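Type III secretion system effector HopBA1 (Pseudomonas syringae pv. aptata, PDB 5T09) acts as a virulence factor recognised by the Arabidopsis disease resistance protein RBA1, whose self-association it enhances, a recognition that triggers plant cell death. Local coordinates at residues I27-P32 against P207-S212; G53-K58 against F213-R218; H79-F84 against Y136-D141; A103-L108 against A118-V123. All coordinates share one frame; numbering follows the deposited sequence.

Contact 1 of 4, residues I27-P32 against P207-S212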
loop_
_atom_site.group_PDB
_atom_site.type_symbol
_atom_site.label_atom_id
_atom_site.label_comp_id
_atom_site.label_asym_id
_atom_site.label_seq_id
_atom_site.Cartn_x
_atom_site.Cartn_y
_atom_site.Cartn_z
ATOM N N ILE A 27 6.775 4.156 -15.736
ATOM C CA ILE A 27 5.408 3.902 -15.301
ATOM C C ILE A 27 4.626 3.472 -16.540
ATOM O O ILE A 27 4.285 4.295 -17.393
ATOM C CB ILE A 27 4.788 5.131 -14.634
ATOM C CG1 ILE A 27 5.653 5.589 -13.455
ATOM C CG2 ILE A 27 3.376 4.816 -14.146
ATOM C CD1 ILE A 27 5.306 6.966 -12.939
ATOM N N ASN A 28 4.361 2.174 -16.647
ATOM C CA ASN A 28 3.587 1.620 -17.752
ATOM C C ASN A 28 2.136 1.485 -17.305
ATOM O O ASN A 28 1.838 0.722 -16.381
ATOM C CB ASN A 28 4.147 0.268 -18.191
ATOM C CG ASN A 28 5.537 0.379 -18.794
ATOM O OD1 ASN A 28 5.688 0.561 -20.003
ATOM N ND2 ASN A 28 6.559 0.270 -17.953
ATOM N N VAL A 29 1.244 2.226 -17.954
ATOM C CA VAL A 29 -0.165 2.270 -17.582
ATOM C C VAL A 29 -0.934 1.482 -18.636
ATOM O O VAL A 29 -1.191 1.978 -19.738
ATOM C CB VAL A 29 -0.681 3.709 -17.465
ATOM C CG1 VAL A 29 -2.135 3.716 -17.006
ATOM C CG2 VAL A 29 0.186 4.508 -16.501
ATOM N N ARG A 30 -1.306 0.246 -18.294
ATOM C CA ARG A 30 -2.071 -0.632 -19.172
ATOM C C ARG A 30 -3.539 -0.602 -18.771
ATOM O O ARG A 30 -3.842 -0.711 -17.575
ATOM C CB ARG A 30 -1.534 -2.059 -19.085
ATOM C CG ARG A 30 -2.092 -3.008 -20.132
ATOM C CD ARG A 30 -1.099 -4.116 -20.475
ATOM N NE ARG A 30 0.128 -3.598 -21.077
ATOM C CZ ARG A 30 1.075 -4.356 -21.627
ATOM N NH1 ARG A 30 0.946 -5.675 -21.662
ATOM N NH2 ARG A 30 2.154 -3.788 -22.150
ATOM N N PRO A 31 -4.478 -0.443 -19.702
ATOM C CA PRO A 31 -5.899 -0.418 -19.325
ATOM C C PRO A 31 -6.272 -1.644 -18.511
ATOM O O PRO A 31 -5.949 -2.775 -18.905
ATOM C CB PRO A 31 -6.621 -0.398 -20.679
ATOM C CG PRO A 31 -5.657 0.266 -21.594
ATOM C CD PRO A 31 -4.289 -0.164 -21.136
ATOM N N PRO A 32 -6.957 -1.463 -17.377
ATOM C CA PRO A 32 -7.202 -2.592 -16.467
ATOM C C PRO A 32 -7.732 -3.827 -17.185
ATOM O O PRO A 32 -8.576 -3.740 -18.080
ATOM C CB PRO A 32 -8.231 -2.028 -15.482
ATOM C CG PRO A 32 -7.941 -0.577 -15.447
ATOM C CD PRO A 32 -7.505 -0.204 -16.839
ATOM N N PRO A 207 9.555 6.863 -8.754
ATOM C CA PRO A 207 8.445 6.729 -9.707
ATOM C C PRO A 207 7.859 5.324 -9.681
ATOM O O PRO A 207 8.580 4.330 -9.590
ATOM C CB PRO A 207 9.092 7.043 -11.062
ATOM C CG PRO A 207 10.339 7.786 -10.738
ATOM C CD PRO A 207 10.807 7.252 -9.424
ATOM N N GLY A 208 6.537 5.253 -9.759
ATOM C CA GLY A 208 5.860 3.970 -9.793
ATOM C C GLY A 208 4.412 4.147 -10.189
ATOM O O GLY A 208 3.871 5.256 -10.184
ATOM N N LEU A 209 3.792 3.024 -10.535
ATOM C CA LEU A 209 2.373 2.994 -10.863
ATOM C C LEU A 209 1.566 3.094 -9.573
ATOM O O LEU A 209 1.732 2.273 -8.668
ATOM C CB LEU A 209 2.051 1.708 -11.625
ATOM C CG LEU A 209 0.680 1.505 -12.287
ATOM C CD1 LEU A 209 -0.393 1.118 -11.278
ATOM C CD2 LEU A 209 0.269 2.745 -13.054
ATOM N N VAL A 210 0.700 4.104 -9.484
ATOM C CA VAL A 210 -0.110 4.344 -8.295
ATOM C C VAL A 210 -1.532 3.880 -8.571
ATOM O O VAL A 210 -2.125 4.243 -9.594
ATOM C CB VAL A 210 -0.090 5.828 -7.890
ATOM C CG1 VAL A 210 -0.959 6.056 -6.660
ATOM C CG2 VAL A 210 1.338 6.284 -7.623
ATOM N N ILE A 211 -2.078 3.089 -7.651
ATOM C CA ILE A 211 -3.434 2.567 -7.747
ATOM C C ILE A 211 -4.302 3.259 -6.707
ATOM O O ILE A 211 -3.886 3.440 -5.558
ATOM C CB ILE A 211 -3.465 1.039 -7.545
ATOM C CG1 ILE A 211 -2.675 0.344 -8.657
ATOM C CG2 ILE A 211 -4.916 0.532 -7.493
ATOM C CD1 ILE A 211 -2.582 -1.164 -8.514
ATOM N N SER A 212 -5.507 3.639 -7.115
ATOM C CA SER A 212 -6.531 4.163 -6.227
ATOM C C SER A 212 -7.760 3.272 -6.326
ATOM O O SER A 212 -7.839 2.384 -7.178
ATOM C CB SER A 212 -6.895 5.610 -6.583
ATOM O OG SER A 212 -7.499 5.676 -7.861
#
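Ile27 and Leu209 are the closest backbone pair here, with CA atoms 5.5 Å apart, where the N-terminal loop 27-32 passes the start of strand 209-214. That strand belongs to the mostly parallel core of this alpha-beta fold. The loop does not join the sheet as a further strand. It meets segment 207-212 mainly through apolar side chains, with some packing on backbone carbonyls.

Ile27 carries most of the contact and uses both its branches. Chi1 of -57° sets CG1 beside the backbone N and leaves CG2 anti to it. The CG2 methyl rests on Leu209, 3.9 Å from Leu209 CD2. The other branch runs towards Pro207 and Gly208. Its tip, Ile27 CD1, lies 3.5 Å from Gly208 O and also touches Pro207 CB.

Leu209 offers one methyl to two loop residues. Val29 approaches it nearly at a right angle, and Val29 also packs on Ile232 of the neighbouring strand 232-235. Leu209 reaches Ala43 of helix 36-46, while its backbone pairs with Leu49 and Tyr51. Pro207 lies near the potassium ion bound by Asp200, Pro202 and Met205, its side chain about 5 Å from the metal. On the loop side, Val29 CG2 stops 3.9 Å from Leu209 CD2.

Contact 2 of 4, residues G53-K58 against F213-R218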
loop_
_atom_site.group_PDB
_atom_site.type_symbol
_atom_site.label_atom_id
_atom_site.label_comp_id
_atom_site.label_asym_id
_atom_site.label_seq_id
_atom_site.Cartn_x
_atom_site.Cartn_y
_atom_site.Cartn_z
ATOM N N GLY A 53 -2.740 2.742 -2.867
ATOM C CA GLY A 53 -3.222 3.789 -1.992
ATOM C C GLY A 53 -4.289 3.272 -1.052
ATOM O O GLY A 53 -5.420 3.005 -1.471
ATOM N N ASP A 54 -3.943 3.113 0.220
ATOM C CA ASP A 54 -4.871 2.534 1.176
ATOM C C ASP A 54 -5.932 3.545 1.579
ATOM O O ASP A 54 -5.662 4.745 1.691
ATOM C CB ASP A 54 -4.138 2.048 2.423
ATOM C CG ASP A 54 -4.971 1.089 3.241
ATOM O OD1 ASP A 54 -5.507 0.127 2.649
ATOM O OD2 ASP A 54 -5.105 1.304 4.465
ATOM N N GLU A 55 -7.145 3.050 1.781
ATOM C CA GLU A 55 -8.198 3.770 2.489
ATOM C C GLU A 55 -8.393 3.010 3.794
ATOM O O GLU A 55 -8.975 1.921 3.806
ATOM C CB GLU A 55 -9.482 3.837 1.674
ATOM C CG GLU A 55 -9.311 4.455 0.298
ATOM C CD GLU A 55 -10.633 4.650 -0.416
ATOM O OE1 GLU A 55 -11.654 4.885 0.270
ATOM O OE2 GLU A 55 -10.652 4.562 -1.663
ATOM N N HIS A 56 -7.878 3.570 4.885
ATOM C CA HIS A 56 -7.862 2.849 6.150
ATOM C C HIS A 56 -9.284 2.486 6.560
ATOM O O HIS A 56 -10.180 3.332 6.558
ATOM C CB HIS A 56 -7.198 3.695 7.240
ATOM C CG HIS A 56 -5.824 4.175 6.890
ATOM N ND1 HIS A 56 -4.930 3.422 6.160
ATOM C CD2 HIS A 56 -5.191 5.339 7.173
ATOM C CE1 HIS A 56 -3.805 4.099 6.011
ATOM N NE2 HIS A 56 -3.938 5.265 6.616
ATOM N N GLY A 57 -9.491 1.217 6.897
ATOM C CA GLY A 57 -10.772 0.739 7.366
ATOM C C GLY A 57 -11.605 0.027 6.321
ATOM O O GLY A 57 -12.597 -0.619 6.680
ATOM N N LYS A 58 -11.231 0.114 5.048
ATOM C CA LYS A 58 -12.023 -0.463 3.969
ATOM C C LYS A 58 -11.563 -1.895 3.720
ATOM O O LYS A 58 -10.406 -2.125 3.353
ATOM C CB LYS A 58 -11.901 0.383 2.702
ATOM C CG LYS A 58 -12.424 1.808 2.853
ATOM C CD LYS A 58 -13.904 1.843 3.216
ATOM C CE LYS A 58 -14.420 3.271 3.256
ATOM N NZ LYS A 58 -15.858 3.340 3.612
ATOM N N PHE A 213 -8.732 3.517 -5.452
ATOM C CA PHE A 213 -9.912 2.666 -5.371
ATOM C C PHE A 213 -11.185 3.493 -5.435
ATOM O O PHE A 213 -11.310 4.515 -4.753
ATOM C CB PHE A 213 -9.884 1.828 -4.096
ATOM C CG PHE A 213 -8.792 0.810 -4.092
ATOM C CD1 PHE A 213 -8.983 -0.428 -4.678
ATOM C CD2 PHE A 213 -7.564 1.099 -3.530
ATOM C CE1 PHE A 213 -7.972 -1.366 -4.690
ATOM C CE2 PHE A 213 -6.551 0.167 -3.537
ATOM C CZ PHE A 213 -6.754 -1.068 -4.120
ATOM N N ASP A 214 -12.119 3.037 -6.261
ATOM C CA ASP A 214 -13.469 3.581 -6.350
ATOM C C ASP A 214 -14.399 2.560 -5.701
ATOM O O ASP A 214 -14.733 1.538 -6.306
ATOM C CB ASP A 214 -13.848 3.851 -7.804
ATOM C CG ASP A 214 -15.322 4.156 -7.982
ATOM O OD1 ASP A 214 -16.000 4.463 -6.978
ATOM O OD2 ASP A 214 -15.802 4.091 -9.131
ATOM N N LEU A 215 -14.807 2.836 -4.463
ATOM C CA LEU A 215 -15.669 1.936 -3.710
ATOM C C LEU A 215 -17.137 2.342 -3.776
ATOM O O LEU A 215 -17.917 1.967 -2.895
ATOM C CB LEU A 215 -15.207 1.868 -2.253
ATOM C CG LEU A 215 -13.729 1.527 -2.038
ATOM C CD1 LEU A 215 -13.391 1.501 -0.556
ATOM C CD2 LEU A 215 -13.365 0.202 -2.689
ATOM N N THR A 216 -17.531 3.095 -4.802
ATOM C CA THR A 216 -18.922 3.502 -4.946
ATOM C C THR A 216 -19.798 2.410 -5.539
ATOM O O THR A 216 -21.027 2.536 -5.498
ATOM C CB THR A 216 -19.028 4.754 -5.825
ATOM O OG1 THR A 216 -18.626 4.444 -7.165
ATOM C CG2 THR A 216 -18.156 5.878 -5.280
ATOM N N GLY A 217 -19.207 1.348 -6.085
ATOM C CA GLY A 217 -19.961 0.329 -6.783
ATOM C C GLY A 217 -20.524 0.761 -8.117
ATOM O O GLY A 217 -21.098 -0.076 -8.826
ATOM N N ARG A 218 -20.386 2.035 -8.486
ATOM C CA ARG A 218 -20.870 2.510 -9.781
ATOM C C ARG A 218 -19.894 2.141 -10.894
ATOM O O ARG A 218 -20.185 1.288 -11.739
ATOM C CB ARG A 218 -21.076 4.027 -9.741
ATOM C CG ARG A 218 -22.195 4.503 -8.837
ATOM C CD ARG A 218 -22.378 6.004 -8.985
ATOM N NE ARG A 218 -23.632 6.478 -8.408
ATOM C CZ ARG A 218 -24.125 7.699 -8.595
ATOM N NH1 ARG A 218 -23.474 8.576 -9.348
ATOM N NH2 ARG A 218 -25.274 8.043 -8.031
HETATM O O HOH W 1 -7.159 4.702 -2.748
#
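Leu215 and Lys58 make the tight part of this contact, beyond the C-terminal ends of the neighbouring parallel strands 49-54 and 209-214. One methyl of Leu215 presses on the aliphatic stem of Lys58, with Leu215 CD1 3.6 Å from Lys58 CG. The lysine chain bends at chi2 (-60°), and its CB, CG and CD all lie close to that methyl. Its ammonium end goes on to a salt bridge with Asp238.

Deeper in, Phe213 turns its ring edge to a carbonyl. Gly53 O lies near the ring plane, 3.5 Å from Phe213 CD2. A water bridges the strand ends here, donating to Gly53 O at 2.7 Å and accepting a weak bond from Phe213 N. Helix 60-74 adds Ile61 and Leu64 against the phenylalanine. A type II turn from Glu55 to Lys58 brings the lysine back to Leu215.

The looser side is that of Glu55, which is partly exposed. Glu55 OE1 lies 3.9 Å from Leu215 CD1. Glu55 OE2 and Phe213 O, 3.2 Å apart, are both acceptors. With an ionised carboxylate this pair would be mildly unfavourable. Glu55 therefore probably adds little attraction: backbone bonds such as Gly53 with Ile211 join the strands, and beyond them apolar packing carries the contact.

Contact 3 of 4, residues H79-F84 against Y136-D141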
loop_
_atom_site.group_PDB
_atom_site.type_symbol
_atom_site.label_atom_id
_atom_site.label_comp_id
_atom_site.label_asym_id
_atom_site.label_seq_id
_atom_site.Cartn_x
_atom_site.Cartn_y
_atom_site.Cartn_z
ATOM N N HIS A 79 8.592 -8.233 -2.897
ATOM C CA HIS A 79 8.690 -7.348 -1.745
ATOM C C HIS A 79 7.399 -6.559 -1.598
ATOM O O HIS A 79 6.897 -5.997 -2.577
ATOM C CB HIS A 79 9.876 -6.392 -1.900
ATOM C CG HIS A 79 10.067 -5.476 -0.734
ATOM N ND1 HIS A 79 10.342 -4.133 -0.882
ATOM C CD2 HIS A 79 10.032 -5.709 0.599
ATOM C CE1 HIS A 79 10.463 -3.577 0.310
ATOM N NE2 HIS A 79 10.278 -4.511 1.226
ATOM N N LEU A 80 6.875 -6.519 -0.374
ATOM C CA LEU A 80 5.698 -5.727 -0.033
ATOM C C LEU A 80 6.045 -4.863 1.172
ATOM O O LEU A 80 6.239 -5.378 2.278
ATOM C CB LEU A 80 4.495 -6.624 0.259
ATOM C CG LEU A 80 3.243 -5.931 0.795
ATOM C CD1 LEU A 80 2.668 -4.961 -0.227
ATOM C CD2 LEU A 80 2.213 -6.974 1.198
ATOM N N ALA A 81 6.121 -3.554 0.960
ATOM C CA ALA A 81 6.502 -2.599 1.992
ATOM C C ALA A 81 5.257 -1.836 2.425
ATOM O O ALA A 81 4.573 -1.234 1.588
ATOM C CB ALA A 81 7.578 -1.652 1.463
ATOM N N VAL A 82 4.954 -1.865 3.725
ATOM C CA VAL A 82 3.651 -1.430 4.219
ATOM C C VAL A 82 3.812 -0.355 5.285
ATOM O O VAL A 82 4.735 -0.403 6.109
ATOM C CB VAL A 82 2.833 -2.617 4.769
ATOM C CG1 VAL A 82 2.734 -3.708 3.716
ATOM C CG2 VAL A 82 3.440 -3.155 6.066
ATOM N N GLU A 83 2.883 0.605 5.272
ATOM C CA GLU A 83 2.842 1.658 6.282
ATOM C C GLU A 83 2.521 1.109 7.666
ATOM O O GLU A 83 2.887 1.720 8.675
ATOM C CB GLU A 83 1.795 2.705 5.895
ATOM C CG GLU A 83 1.535 3.761 6.967
ATOM C CD GLU A 83 0.395 4.702 6.618
ATOM O OE1 GLU A 83 -0.366 4.407 5.673
ATOM O OE2 GLU A 83 0.254 5.737 7.305
ATOM N N PHE A 84 1.840 -0.030 7.739
ATOM C CA PHE A 84 1.293 -0.492 9.009
ATOM C C PHE A 84 2.371 -0.911 9.999
ATOM O O PHE A 84 2.069 -1.073 11.186
ATOM C CB PHE A 84 0.328 -1.644 8.750
ATOM C CG PHE A 84 -0.649 -1.365 7.643
ATOM C CD1 PHE A 84 -1.554 -0.324 7.753
ATOM C CD2 PHE A 84 -0.653 -2.135 6.492
ATOM C CE1 PHE A 84 -2.447 -0.054 6.734
ATOM C CE2 PHE A 84 -1.547 -1.877 5.472
ATOM C CZ PHE A 84 -2.446 -0.833 5.592
ATOM N N TYR A 136 8.630 -10.965 0.752
ATOM C CA TYR A 136 9.197 -10.325 1.934
ATOM C C TYR A 136 8.356 -9.111 2.319
ATOM O O TYR A 136 8.204 -8.175 1.527
ATOM C CB TYR A 136 10.645 -9.927 1.651
ATOM C CG TYR A 136 11.321 -9.118 2.737
ATOM C CD1 TYR A 136 11.080 -9.371 4.082
ATOM C CD2 TYR A 136 12.224 -8.112 2.412
ATOM C CE1 TYR A 136 11.707 -8.629 5.072
ATOM C CE2 TYR A 136 12.858 -7.372 3.393
ATOM C CZ TYR A 136 12.596 -7.634 4.720
ATOM O OH TYR A 136 13.224 -6.895 5.694
ATOM N N VAL A 137 7.798 -9.134 3.530
ATOM C CA VAL A 137 6.955 -8.056 4.039
ATOM C C VAL A 137 7.773 -7.246 5.035
ATOM O O VAL A 137 8.294 -7.797 6.010
ATOM C CB VAL A 137 5.679 -8.599 4.704
ATOM C CG1 VAL A 137 4.739 -7.458 5.057
ATOM C CG2 VAL A 137 4.981 -9.619 3.811
ATOM N N SER A 138 7.868 -5.938 4.812
ATOM C CA SER A 138 8.630 -5.071 5.698
ATOM C C SER A 138 7.849 -3.790 5.947
ATOM O O SER A 138 6.860 -3.493 5.270
ATOM C CB SER A 138 10.012 -4.747 5.116
ATOM O OG SER A 138 9.891 -3.885 3.997
ATOM N N GLY A 139 8.312 -3.026 6.931
ATOM C CA GLY A 139 7.669 -1.786 7.324
ATOM C C GLY A 139 8.383 -0.569 6.767
ATOM O O GLY A 139 9.598 -0.575 6.573
ATOM N N ILE A 140 7.607 0.484 6.506
ATOM C CA ILE A 140 8.144 1.742 5.997
ATOM C C ILE A 140 7.946 2.898 6.960
ATOM O O ILE A 140 8.559 3.959 6.758
ATOM C CB ILE A 140 7.523 2.109 4.633
ATOM C CG1 ILE A 140 6.024 2.388 4.805
ATOM C CG2 ILE A 140 7.785 1.002 3.635
ATOM C CD1 ILE A 140 5.289 2.727 3.531
ATOM N N ASP A 141 7.114 2.746 7.982
ATOM C CA ASP A 141 6.664 3.910 8.723
ATOM C C ASP A 141 7.715 4.359 9.732
ATOM O O ASP A 141 8.619 3.611 10.116
ATOM C CB ASP A 141 5.344 3.618 9.436
ATOM C CG ASP A 141 4.561 4.879 9.746
ATOM O OD1 ASP A 141 4.913 5.951 9.203
ATOM O OD2 ASP A 141 3.587 4.797 10.523
HETATM O O HOH W 2 2.867 2.300 11.250
HETATM O O HOH W 3 1.325 5.938 9.661
#
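Strands 77-82 and 136-141 run parallel at one border of the central sheet, where 136-141 is the outermost strand. His79 pairs with Tyr136, and the register continues to Val82 and Gly139. The ladder opens with Leu80 N to Tyr136 O at 2.8 Å, a nearly straight bond (173°). Ser138 N then bonds to Leu80 O, and Val82 N to Ser138 O. The last rung, Ile140 N to Val82 O, is more bent, and its donor sits above the carbonyl plane.

On one face, His79 and Ser138 add a side-chain bond. His79 NE2 and Ser138 OG are 2.9 Å apart, at the edge of the imidazole. The histidine has CG anti to its own N (chi1 -178°), which carries the ring across to the neighbouring strand. The ring runs beside that of Tyr136, slid so far that the two barely overlap.

The two strands are joined by a beta-alpha-beta crossover, here with three helices (90-99, 101-112 and 117-132). Helix 117-132 covers the opposite face, with Leu127 against Val82 and Val137. Ala81, on the same face as His79, has its CB 3.4 Å from Ile140 CG2, tighter than usual.

Past the ladder the chain turns a corner at Glu83. One water donates to Glu83 O and Asp141 OD2. A second joins Glu83 OE2, 2.6 Å away, to the same Asp141 OD2. Arg162 forms a salt bridge with Glu83 OE2, and Gly190 N bonds Glu83 OE1. Trp169 NE1 bonds Asp141 OD1.

Contact 4 of 4, residues A103-L108 against A118-V123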
loop_
_atom_site.group_PDB
_atom_site.type_symbol
_atom_site.label_atom_id
_atom_site.label_comp_id
_atom_site.label_asym_id
_atom_site.label_seq_id
_atom_site.Cartn_x
_atom_site.Cartn_y
_atom_site.Cartn_z
ATOM N N ALA A 103 -0.963 -13.329 15.732
ATOM C CA ALA A 103 0.156 -12.568 16.279
ATOM C C ALA A 103 0.300 -11.217 15.586
ATOM O O ALA A 103 0.569 -10.204 16.241
ATOM C CB ALA A 103 1.446 -13.376 16.151
ATOM N N VAL A 104 0.132 -11.181 14.263
ATOM C CA VAL A 104 0.277 -9.924 13.530
ATOM C C VAL A 104 -0.768 -8.916 13.995
ATOM O O VAL A 104 -0.472 -7.728 14.170
ATOM C CB VAL A 104 0.189 -10.182 12.014
ATOM C CG1 VAL A 104 0.134 -8.868 11.232
ATOM C CG2 VAL A 104 1.375 -11.021 11.553
ATOM N N LYS A 105 -2.003 -9.371 14.198
ATOM C CA LYS A 105 -3.069 -8.463 14.610
ATOM C C LYS A 105 -2.735 -7.803 15.944
ATOM O O LYS A 105 -2.854 -6.581 16.093
ATOM C CB LYS A 105 -4.392 -9.226 14.692
ATOM C CG LYS A 105 -5.606 -8.366 15.014
ATOM C CD LYS A 105 -6.868 -9.213 15.079
ATOM C CE LYS A 105 -8.078 -8.400 15.513
ATOM N NZ LYS A 105 -9.260 -9.267 15.769
ATOM N N HIS A 106 -2.306 -8.600 16.924
ATOM C CA HIS A 106 -1.935 -8.045 18.223
ATOM C C HIS A 106 -0.771 -7.068 18.100
ATOM O O HIS A 106 -0.715 -6.072 18.830
ATOM C CB HIS A 106 -1.579 -9.174 19.191
ATOM C CG HIS A 106 -1.781 -8.825 20.632
ATOM N ND1 HIS A 106 -3.027 -8.782 21.220
ATOM C CD2 HIS A 106 -0.895 -8.506 21.607
ATOM C CE1 HIS A 106 -2.901 -8.451 22.493
ATOM N NE2 HIS A 106 -1.617 -8.277 22.753
ATOM N N PHE A 107 0.161 -7.331 17.181
ATOM C CA PHE A 107 1.297 -6.435 16.994
ATOM C C PHE A 107 0.876 -5.111 16.364
ATOM O O PHE A 107 1.455 -4.065 16.678
ATOM C CB PHE A 107 2.361 -7.122 16.134
ATOM C CG PHE A 107 3.527 -6.239 15.785
ATOM C CD1 PHE A 107 4.629 -6.159 16.618
ATOM C CD2 PHE A 107 3.522 -5.492 14.621
ATOM C CE1 PHE A 107 5.702 -5.348 16.298
ATOM C CE2 PHE A 107 4.592 -4.682 14.299
ATOM C CZ PHE A 107 5.680 -4.610 15.139
ATOM N N LEU A 108 -0.115 -5.130 15.476
ATOM C CA LEU A 108 -0.556 -3.923 14.787
ATOM C C LEU A 108 -1.603 -3.138 15.563
ATOM O O LEU A 108 -1.849 -1.972 15.238
ATOM C CB LEU A 108 -1.129 -4.281 13.409
ATOM C CG LEU A 108 -0.158 -4.884 12.393
ATOM C CD1 LEU A 108 -0.908 -5.383 11.162
ATOM C CD2 LEU A 108 0.883 -3.860 11.993
ATOM N N ALA A 118 -12.351 -5.785 12.305
ATOM C CA ALA A 118 -12.436 -6.579 11.084
ATOM C C ALA A 118 -11.347 -6.182 10.099
ATOM O O ALA A 118 -10.648 -7.037 9.542
ATOM C CB ALA A 118 -13.814 -6.411 10.445
ATOM N N TRP A 119 -11.193 -4.879 9.870
ATOM C CA TRP A 119 -10.173 -4.405 8.945
ATOM C C TRP A 119 -8.779 -4.815 9.407
ATOM O O TRP A 119 -7.969 -5.304 8.613
ATOM C CB TRP A 119 -10.277 -2.889 8.801
ATOM C CG TRP A 119 -9.224 -2.300 7.917
ATOM C CD1 TRP A 119 -9.222 -2.260 6.554
ATOM C CD2 TRP A 119 -8.021 -1.655 8.342
ATOM N NE1 TRP A 119 -8.086 -1.631 6.102
ATOM C CE2 TRP A 119 -7.334 -1.247 7.181
ATOM C CE3 TRP A 119 -7.460 -1.378 9.592
ATOM C CZ2 TRP A 119 -6.115 -0.580 7.233
ATOM C CZ3 TRP A 119 -6.245 -0.716 9.643
ATOM C CH2 TRP A 119 -5.588 -0.325 8.472
ATOM N N LEU A 120 -8.482 -4.631 10.697
ATOM C CA LEU A 120 -7.177 -5.042 11.203
ATOM C C LEU A 120 -6.971 -6.537 11.009
ATOM O O LEU A 120 -5.858 -6.986 10.708
ATOM C CB LEU A 120 -7.030 -4.674 12.679
ATOM C CG LEU A 120 -5.605 -4.825 13.227
ATOM C CD1 LEU A 120 -4.690 -3.762 12.628
ATOM C CD2 LEU A 120 -5.569 -4.759 14.743
ATOM N N ASP A 121 -8.032 -7.328 11.177
ATOM C CA ASP A 121 -7.940 -8.758 10.902
ATOM C C ASP A 121 -7.606 -9.010 9.435
ATOM O O ASP A 121 -6.733 -9.825 9.115
ATOM C CB ASP A 121 -9.251 -9.446 11.283
ATOM C CG ASP A 121 -9.194 -10.949 11.107
ATOM O OD1 ASP A 121 -9.496 -11.431 9.996
ATOM O OD2 ASP A 121 -8.847 -11.648 12.082
ATOM N N LYS A 122 -8.295 -8.314 8.523
ATOM C CA LYS A 122 -8.040 -8.513 7.098
ATOM C C LYS A 122 -6.652 -8.017 6.709
ATOM O O LYS A 122 -5.979 -8.632 5.872
ATOM C CB LYS A 122 -9.112 -7.812 6.263
ATOM C CG LYS A 122 -10.503 -8.434 6.373
ATOM C CD LYS A 122 -10.494 -9.883 5.909
ATOM C CE LYS A 122 -11.896 -10.424 5.674
ATOM N NZ LYS A 122 -11.851 -11.822 5.153
ATOM N N VAL A 123 -6.206 -6.905 7.294
ATOM C CA VAL A 123 -4.844 -6.440 7.043
ATOM C C VAL A 123 -3.845 -7.505 7.474
ATOM O O VAL A 123 -2.899 -7.826 6.749
ATOM C CB VAL A 123 -4.587 -5.102 7.761
ATOM C CG1 VAL A 123 -3.111 -4.705 7.659
ATOM C CG2 VAL A 123 -5.461 -4.011 7.173
#
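Lys105 NZ is held by a salt bridge to Asp117, just before segment 118-123, and has a second carboxylate nearby. Asp121 OD2 lies 4.4 Å from Lys105 NZ, too far for a salt bridge. Lys101 makes only a long, weak ion pair with the same aspartate. The lysine chain is fully extended, with CG anti to the backbone N (chi1 -176°), and stretches along the second helix.

Below this charged rim the contact is apolar. Helices 101-112 and 117-132 are consecutive helices joined by a short loop, and their axes here approach to 9.0 Å at 123°. Leu120 is the main wedge between them. Its two methyls divide the work. Leu120 CD2 lies 3.6 Å from Lys105 CG and also close to the lysine carbonyl. Leu120 CD1 lies 3.7 Å from Leu108 CB. Farther in, Leu108 CD1 meets Val123 CG1 at 4.2 Å. Leu108 also touches Leu127, one turn on from Val123.

Val123 turns its other methyl over one face of Trp119 within its own helix. Phe84 meets that tryptophan as well. The helix pair therefore joins by leucine, valine and the aliphatic stem of Lys105, with the Lys105-Asp117 salt bridge at the outer edge; the attraction to Asp121 is probably modest.

Contact 3 is the most buried and the richest in hydrogen bonds, pairing two sheet strands directly. Contact 4 is also largely buried, but it joins helices mainly by apolar side chains. Contact 1 is partly buried and contact 2 is a surface contact; both use strand 209-214. Contact 1 lays a loop on its start, and contact 2 joins its C-terminal end and following loop to those of strand 49-54. They touch through a probable hydrogen bond, Ile211 O to Gly53 N. Contacts 1, 2 and 3 share one sheet, with 1 and 3 on opposite sides of the chain's centre. Contacts 2, 3 and 4 meet around Phe84 and Trp119: Asp54 packs on both rings, and Phe84 also packs on Val123.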